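PDB 2EF5: arginase from Thermus thermophilus, which probably catalyses the manganese-dependent hydrolysis of L-arginine to urea and L-ornithine, the arginase step of the urea cycle. Local coordinates for residues A[114-125]-A[135-146]. Sequence-based numbering, arbitrary orientation.
Sequences VVWVDAHADFNT and HGMPLAVLSGLG. With MN (manganese (II) ion), chain G; MN (manganese (II) ion), chain H.
The carbonyl of D122 faces the N-terminal turn of helix 138-142, where its oxygen accepts two weak hydrogen bonds, from L139 N at 3.1 Å and from A140 N, the straighter of the two. Two residues ahead of the helix, G136 O takes a firmer bond from N124 N, 3.2 Å long and lying in the carbonyl plane. A water spans N124 O and L145 O, donating to both. F123 O, by contrast, is buried without any partner.

These backbone bonds flank a carboxylate of the metal site. D122 OD2 binds one manganese at 2.2 Å and also accepts from W116 NE1, on its anti side and within the indole plane, so the tryptophan acts as a second-shell donor. D118 bridges both manganese ions, OD1 on one and OD2 on the other; OD1 further receives H120 N from above the carboxylate plane, closing an Asx turn. H120 ND1 lies at a long 2.8 Å from the manganese that D118 OD1 binds, which sits in the plane of the imidazole. H96, D217 and D219 complete the pair, the binuclear cluster characteristic of arginases.

Apolar contacts around W116 and F123 complete the interface. L139 lays CD2 over the five-membered ring of W116, 4.0 Å from the centroid, because its chi1 of -173° swings CG away from the backbone N; its CG meets the edge of F123. A140 CA covers one face of the F123 ring, and L145 CD1 approaches F123 CE2 obliquely at 3.7 Å. S143 OG, near the plane of that ring, donates to L139 O.

Strand 113-117 runs inside the parallel sheet of the arginase fold, between strands 212-217 and 162-167. Helix 138-142 lies nearly antiparallel to it, with P138 and L142 against helix 99-107, whereas F123 and T125 pack on helix 172-181.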
ATOM      1  N   VAL A 114     -15.950   5.306  27.248  1.00 23.61           N
ATOM      2  CA  VAL A 114     -15.623   6.727  27.284  1.00 23.29           C
ATOM      3  C   VAL A 114     -15.507   7.306  25.882  1.00 22.55           C
ATOM      4  O   VAL A 114     -14.698   6.850  25.080  1.00 23.06           O
ATOM      5  CB  VAL A 114     -14.289   6.977  28.026  1.00 23.28           C
ATOM      6  CG1 VAL A 114     -13.914   8.474  27.965  1.00 23.15           C
ATOM      7  CG2 VAL A 114     -14.406   6.515  29.472  1.00 22.78           C
ATOM      8  N   VAL A 115     -16.325   8.308  25.589  1.00 22.13           N
ATOM      9  CA  VAL A 115     -16.292   8.967  24.291  1.00 20.33           C
ATOM     10  C   VAL A 115     -15.622  10.319  24.545  1.00 20.95           C
ATOM     11  O   VAL A 115     -16.222  11.213  25.141  1.00 20.52           O
ATOM     12  CB  VAL A 115     -17.726   9.173  23.733  1.00 20.35           C
ATOM     13  CG1 VAL A 115     -17.660   9.799  22.340  1.00 19.61           C
ATOM     14  CG2 VAL A 115     -18.465   7.829  23.670  1.00 20.06           C
ATOM     15  N   TRP A 116     -14.369  10.448  24.111  1.00 19.65           N
ATOM     16  CA  TRP A 116     -13.576  11.661  24.314  1.00 20.00           C
ATOM     17  C   TRP A 116     -13.634  12.496  23.037  1.00 19.15           C
ATOM     18  O   TRP A 116     -13.017  12.153  22.027  1.00 19.78           O
ATOM     19  CB  TRP A 116     -12.139  11.246  24.655  1.00 20.83           C
ATOM     20  CG  TRP A 116     -11.304  12.248  25.398  1.00 19.80           C
ATOM     21  CD1 TRP A 116     -10.478  13.197  24.854  1.00 21.14           C
ATOM     22  CD2 TRP A 116     -11.150  12.358  26.831  1.00 19.71           C
ATOM     23  NE1 TRP A 116      -9.806  13.874  25.853  1.00 19.77           N
ATOM     24  CE2 TRP A 116     -10.191  13.382  27.054  1.00 20.78           C
ATOM     25  CE3 TRP A 116     -11.708  11.671  27.913  1.00 20.56           C
ATOM     26  CZ2 TRP A 116      -9.804  13.749  28.369  1.00 20.92           C
ATOM     27  CZ3 TRP A 116     -11.319  12.050  29.213  1.00 20.06           C
ATOM     28  CH2 TRP A 116     -10.366  13.072  29.421  1.00 23.38           C
ATOM     29  N   VAL A 117     -14.404  13.578  23.086  1.00 18.28           N
ATOM     30  CA  VAL A 117     -14.606  14.454  21.932  1.00 18.22           C
ATOM     31  C   VAL A 117     -13.699  15.644  22.178  1.00 17.81           C
ATOM     32  O   VAL A 117     -14.016  16.552  22.952  1.00 17.15           O
ATOM     33  CB  VAL A 117     -16.097  14.851  21.838  1.00 18.19           C
ATOM     34  CG1 VAL A 117     -16.406  15.435  20.476  1.00 17.41           C
ATOM     35  CG2 VAL A 117     -16.955  13.623  22.108  1.00 18.56           C
ATOM     36  N   ASP A 118     -12.576  15.639  21.469  1.00 17.51           N
ATOM     37  CA  ASP A 118     -11.534  16.613  21.707  1.00 18.12           C
ATOM     38  C   ASP A 118     -10.645  16.787  20.485  1.00 17.61           C
ATOM     39  O   ASP A 118     -10.504  15.867  19.679  1.00 16.21           O
ATOM     40  CB  ASP A 118     -10.694  16.024  22.831  1.00 20.88           C
ATOM     41  CG  ASP A 118      -9.920  17.041  23.597  1.00 22.00           C
ATOM     42  OD1 ASP A 118      -9.253  17.905  22.990  1.00 22.41           O
ATOM     43  OD2 ASP A 118      -9.979  16.930  24.839  1.00 22.90           O
ATOM     44  N   ALA A 119     -10.016  17.955  20.363  1.00 19.07           N
ATOM     45  CA  ALA A 119      -9.099  18.196  19.252  1.00 19.24           C
ATOM     46  C   ALA A 119      -7.785  17.500  19.619  1.00 20.90           C
ATOM     47  O   ALA A 119      -6.940  17.253  18.755  1.00 18.75           O
ATOM     48  CB  ALA A 119      -8.859  19.682  19.064  1.00 19.59           C
ATOM     49  N   HIS A 120      -7.622  17.195  20.907  1.00 21.04           N
ATOM     50  CA  HIS A 120      -6.422  16.512  21.389  1.00 24.00           C
ATOM     51  C   HIS A 120      -6.795  15.170  22.004  1.00 23.94           C
ATOM     52  O   HIS A 120      -7.964  14.919  22.284  1.00 22.87           O
ATOM     53  CB  HIS A 120      -5.699  17.367  22.433  1.00 26.44           C
ATOM     54  CG  HIS A 120      -5.404  18.756  21.969  1.00 29.17           C
ATOM     55  ND1 HIS A 120      -6.284  19.803  22.138  1.00 30.34           N
ATOM     56  CD2 HIS A 120      -4.345  19.263  21.288  1.00 31.27           C
ATOM     57  CE1 HIS A 120      -5.785  20.896  21.582  1.00 32.00           C
ATOM     58  NE2 HIS A 120      -4.609  20.590  21.059  1.00 33.50           N
ATOM     59  N   ALA A 121      -5.797  14.318  22.218  1.00 24.62           N
ATOM     60  CA  ALA A 121      -6.021  12.992  22.786  1.00 25.42           C
ATOM     61  C   ALA A 121      -5.815  12.944  24.295  1.00 24.95           C
ATOM     62  O   ALA A 121      -6.290  12.018  24.953  1.00 25.37           O
ATOM     63  CB  ALA A 121      -5.105  11.982  22.112  1.00 25.76           C
ATOM     64  N   ASP A 122      -5.117  13.938  24.837  1.00 23.67           N
ATOM     65  CA  ASP A 122      -4.838  13.998  26.272  1.00 25.07           C
ATOM     66  C   ASP A 122      -4.341  12.640  26.753  1.00 24.87           C
ATOM     67  O   ASP A 122      -4.709  12.183  27.840  1.00 24.89           O
ATOM     68  CB  ASP A 122      -6.097  14.374  27.059  1.00 24.75           C
ATOM     69  CG  ASP A 122      -6.617  15.753  26.706  1.00 24.62           C
ATOM     70  OD1 ASP A 122      -5.793  16.671  26.515  1.00 24.77           O
ATOM     71  OD2 ASP A 122      -7.849  15.919  26.635  1.00 22.67           O
ATOM     72  N   PHE A 123      -3.502  12.008  25.938  1.00 23.93           N
ATOM     73  CA  PHE A 123      -2.974  10.690  26.249  1.00 26.09           C
ATOM     74  C   PHE A 123      -1.473  10.691  26.562  1.00 27.66           C
ATOM     75  O   PHE A 123      -0.785   9.690  26.340  1.00 27.71           O
ATOM     76  CB  PHE A 123      -3.255   9.745  25.083  1.00 24.52           C
ATOM     77  CG  PHE A 123      -3.571   8.335  25.505  1.00 25.57           C
ATOM     78  CD1 PHE A 123      -4.796   8.027  26.079  1.00 25.15           C
ATOM     79  CD2 PHE A 123      -2.643   7.318  25.327  1.00 24.51           C
ATOM     80  CE1 PHE A 123      -5.096   6.722  26.470  1.00 26.18           C
ATOM     81  CE2 PHE A 123      -2.924   6.014  25.713  1.00 24.25           C
ATOM     82  CZ  PHE A 123      -4.154   5.710  26.286  1.00 26.48           C
ATOM     83  N   ASN A 124      -0.968  11.809  27.070  1.00 29.80           N
ATOM     84  CA  ASN A 124       0.450  11.915  27.419  1.00 31.95           C
ATOM     85  C   ASN A 124       0.735  11.341  28.806  1.00 33.05           C
ATOM     86  O   ASN A 124      -0.166  11.181  29.632  1.00 32.36           O
ATOM     87  CB  ASN A 124       0.899  13.384  27.398  1.00 31.92           C
ATOM     88  CG  ASN A 124       1.316  13.855  26.020  1.00 32.42           C
ATOM     89  OD1 ASN A 124       0.907  14.924  25.567  1.00 34.69           O
ATOM     90  ND2 ASN A 124       2.150  13.066  25.352  1.00 32.40           N
ATOM     91  N   THR A 125       2.002  11.024  29.043  1.00 35.49           N
ATOM     92  CA  THR A 125       2.456  10.526  30.334  1.00 36.88           C
ATOM     93  C   THR A 125       3.571  11.483  30.716  1.00 37.42           C
ATOM     94  O   THR A 125       3.988  12.303  29.898  1.00 37.10           O
ATOM     95  CB  THR A 125       3.028   9.098  30.240  1.00 38.35           C
ATOM     96  OG1 THR A 125       4.063   9.056  29.248  1.00 40.21           O
ATOM     97  CG2 THR A 125       1.936   8.114  29.884  1.00 38.34           C
ATOM     98  N   HIS A 135      -3.200  18.522  32.385  1.00 34.90           N
ATOM     99  CA  HIS A 135      -4.423  18.512  31.592  1.00 34.94           C
ATOM    100  C   HIS A 135      -4.207  17.923  30.202  1.00 33.50           C
ATOM    101  O   HIS A 135      -5.124  17.876  29.381  1.00 34.17           O
ATOM    102  CB  HIS A 135      -5.043  19.917  31.519  1.00 36.31           C
ATOM    103  CG  HIS A 135      -4.096  20.995  31.090  1.00 38.16           C
ATOM    104  ND1 HIS A 135      -3.565  21.061  29.820  1.00 38.61           N
ATOM    105  CD2 HIS A 135      -3.641  22.091  31.746  1.00 37.45           C
ATOM    106  CE1 HIS A 135      -2.827  22.153  29.710  1.00 39.93           C
ATOM    107  NE2 HIS A 135      -2.859  22.795  30.864  1.00 38.95           N
ATOM    108  N   GLY A 136      -2.988  17.454  29.955  1.00 30.75           N
ATOM    109  CA  GLY A 136      -2.669  16.836  28.683  1.00 29.10           C
ATOM    110  C   GLY A 136      -2.438  15.348  28.896  1.00 28.80           C
ATOM    111  O   GLY A 136      -1.942  14.654  28.013  1.00 28.29           O
ATOM    112  N   MET A 137      -2.808  14.852  30.078  1.00 27.48           N
ATOM    113  CA  MET A 137      -2.626  13.438  30.418  1.00 27.77           C
ATOM    114  C   MET A 137      -3.835  12.723  31.053  1.00 25.97           C
ATOM    115  O   MET A 137      -3.760  11.523  31.313  1.00 27.01           O
ATOM    116  CB  MET A 137      -1.452  13.278  31.399  1.00 28.51           C
ATOM    117  CG  MET A 137      -0.370  14.340  31.322  1.00 31.52           C
ATOM    118  SD  MET A 137       0.856  14.153  32.652  1.00 35.60           S
ATOM    119  CE  MET A 137       2.341  14.698  31.812  1.00 31.30           C
ATOM    120  N   PRO A 138      -4.962  13.424  31.279  1.00 25.29           N
ATOM    121  CA  PRO A 138      -6.102  12.741  31.906  1.00 24.40           C
ATOM    122  C   PRO A 138      -6.613  11.434  31.312  1.00 24.33           C
ATOM    123  O   PRO A 138      -6.934  10.508  32.056  1.00 23.66           O
ATOM    124  CB  PRO A 138      -7.178  13.826  31.940  1.00 25.04           C
ATOM    125  CG  PRO A 138      -6.890  14.613  30.715  1.00 24.59           C
ATOM    126  CD  PRO A 138      -5.380  14.744  30.766  1.00 25.00           C
ATOM    127  N   LEU A 139      -6.715  11.354  29.988  1.00 23.47           N
ATOM    128  CA  LEU A 139      -7.218  10.133  29.373  1.00 23.49           C
ATOM    129  C   LEU A 139      -6.232   8.992  29.572  1.00 23.07           C
ATOM    130  O   LEU A 139      -6.632   7.848  29.744  1.00 23.89           O
ATOM    131  CB  LEU A 139      -7.496  10.339  27.879  1.00 22.25           C
ATOM    132  CG  LEU A 139      -8.196   9.170  27.164  1.00 22.22           C
ATOM    133  CD1 LEU A 139      -9.444   8.755  27.932  1.00 21.67           C
ATOM    134  CD2 LEU A 139      -8.569   9.582  25.748  1.00 19.65           C
ATOM    135  N   ALA A 140      -4.942   9.303  29.538  1.00 24.91           N
ATOM    136  CA  ALA A 140      -3.921   8.279  29.749  1.00 25.14           C
ATOM    137  C   ALA A 140      -4.101   7.764  31.172  1.00 24.50           C
ATOM    138  O   ALA A 140      -4.249   6.567  31.393  1.00 26.03           O
ATOM    139  CB  ALA A 140      -2.534   8.872  29.571  1.00 23.81           C
ATOM    140  N   VAL A 141      -4.109   8.684  32.133  1.00 24.99           N
ATOM    141  CA  VAL A 141      -4.285   8.332  33.538  1.00 25.18           C
ATOM    142  C   VAL A 141      -5.515   7.443  33.722  1.00 25.95           C
ATOM    143  O   VAL A 141      -5.437   6.376  34.332  1.00 25.68           O
ATOM    144  CB  VAL A 141      -4.454   9.599  34.411  1.00 24.28           C
ATOM    145  CG1 VAL A 141      -4.829   9.211  35.834  1.00 25.17           C
ATOM    146  CG2 VAL A 141      -3.169  10.402  34.408  1.00 23.24           C
ATOM    147  N   LEU A 142      -6.654   7.884  33.199  1.00 25.28           N
ATOM    148  CA  LEU A 142      -7.882   7.107  33.316  1.00 25.15           C
ATOM    149  C   LEU A 142      -7.683   5.711  32.748  1.00 25.50           C
ATOM    150  O   LEU A 142      -8.316   4.754  33.198  1.00 25.34           O
ATOM    151  CB  LEU A 142      -9.029   7.797  32.575  1.00 24.18           C
ATOM    152  CG  LEU A 142      -9.617   9.033  33.258  1.00 25.06           C
ATOM    153  CD1 LEU A 142     -10.495   9.796  32.273  1.00 25.05           C
ATOM    154  CD2 LEU A 142     -10.433   8.607  34.484  1.00 23.25           C
ATOM    155  N   SER A 143      -6.805   5.599  31.758  1.00 27.32           N
ATOM    156  CA  SER A 143      -6.524   4.314  31.127  1.00 29.42           C
ATOM    157  C   SER A 143      -5.456   3.527  31.882  1.00 31.37           C
ATOM    158  O   SER A 143      -5.074   2.432  31.462  1.00 31.90           O
ATOM    159  CB  SER A 143      -6.080   4.520  29.677  1.00 28.96           C
ATOM    160  OG  SER A 143      -7.133   5.062  28.897  1.00 30.16           O
ATOM    161  N   GLY A 144      -4.979   4.092  32.989  1.00 31.94           N
ATOM    162  CA  GLY A 144      -3.971   3.423  33.794  1.00 34.98           C
ATOM    163  C   GLY A 144      -2.521   3.682  33.429  1.00 35.44           C
ATOM    164  O   GLY A 144      -1.641   2.942  33.858  1.00 37.15           O
ATOM    165  N   LEU A 145      -2.267   4.725  32.646  1.00 34.78           N
ATOM    166  CA  LEU A 145      -0.907   5.069  32.235  1.00 34.87           C
ATOM    167  C   LEU A 145      -0.525   6.445  32.765  1.00 34.88           C
ATOM    168  O   LEU A 145      -1.287   7.400  32.629  1.00 34.16           O
ATOM    169  CB  LEU A 145      -0.800   5.085  30.707  1.00 35.44           C
ATOM    170  CG  LEU A 145      -1.163   3.812  29.936  1.00 35.32           C
ATOM    171  CD1 LEU A 145      -1.239   4.138  28.456  1.00 36.27           C
ATOM    172  CD2 LEU A 145      -0.131   2.719  30.198  1.00 35.90           C
ATOM    173  N   GLY A 146       0.658   6.547  33.365  1.00 34.49           N
ATOM    174  CA  GLY A 146       1.102   7.827  33.879  1.00 35.42           C
ATOM    175  C   GLY A 146       1.609   7.791  35.306  1.00 35.88           C
ATOM    176  O   GLY A 146       1.921   6.727  35.845  1.00 36.58           O
TER
HETATM  177 MN    MN G1101      -8.319  19.627  24.037  1.00 42.16          MN
HETATM  178 MN    MN H1102      -8.869  17.879  26.341  1.00 28.24          MN
HETATM  179  O   HOH W   1      -0.584   9.974  32.046  1.00 27.61           O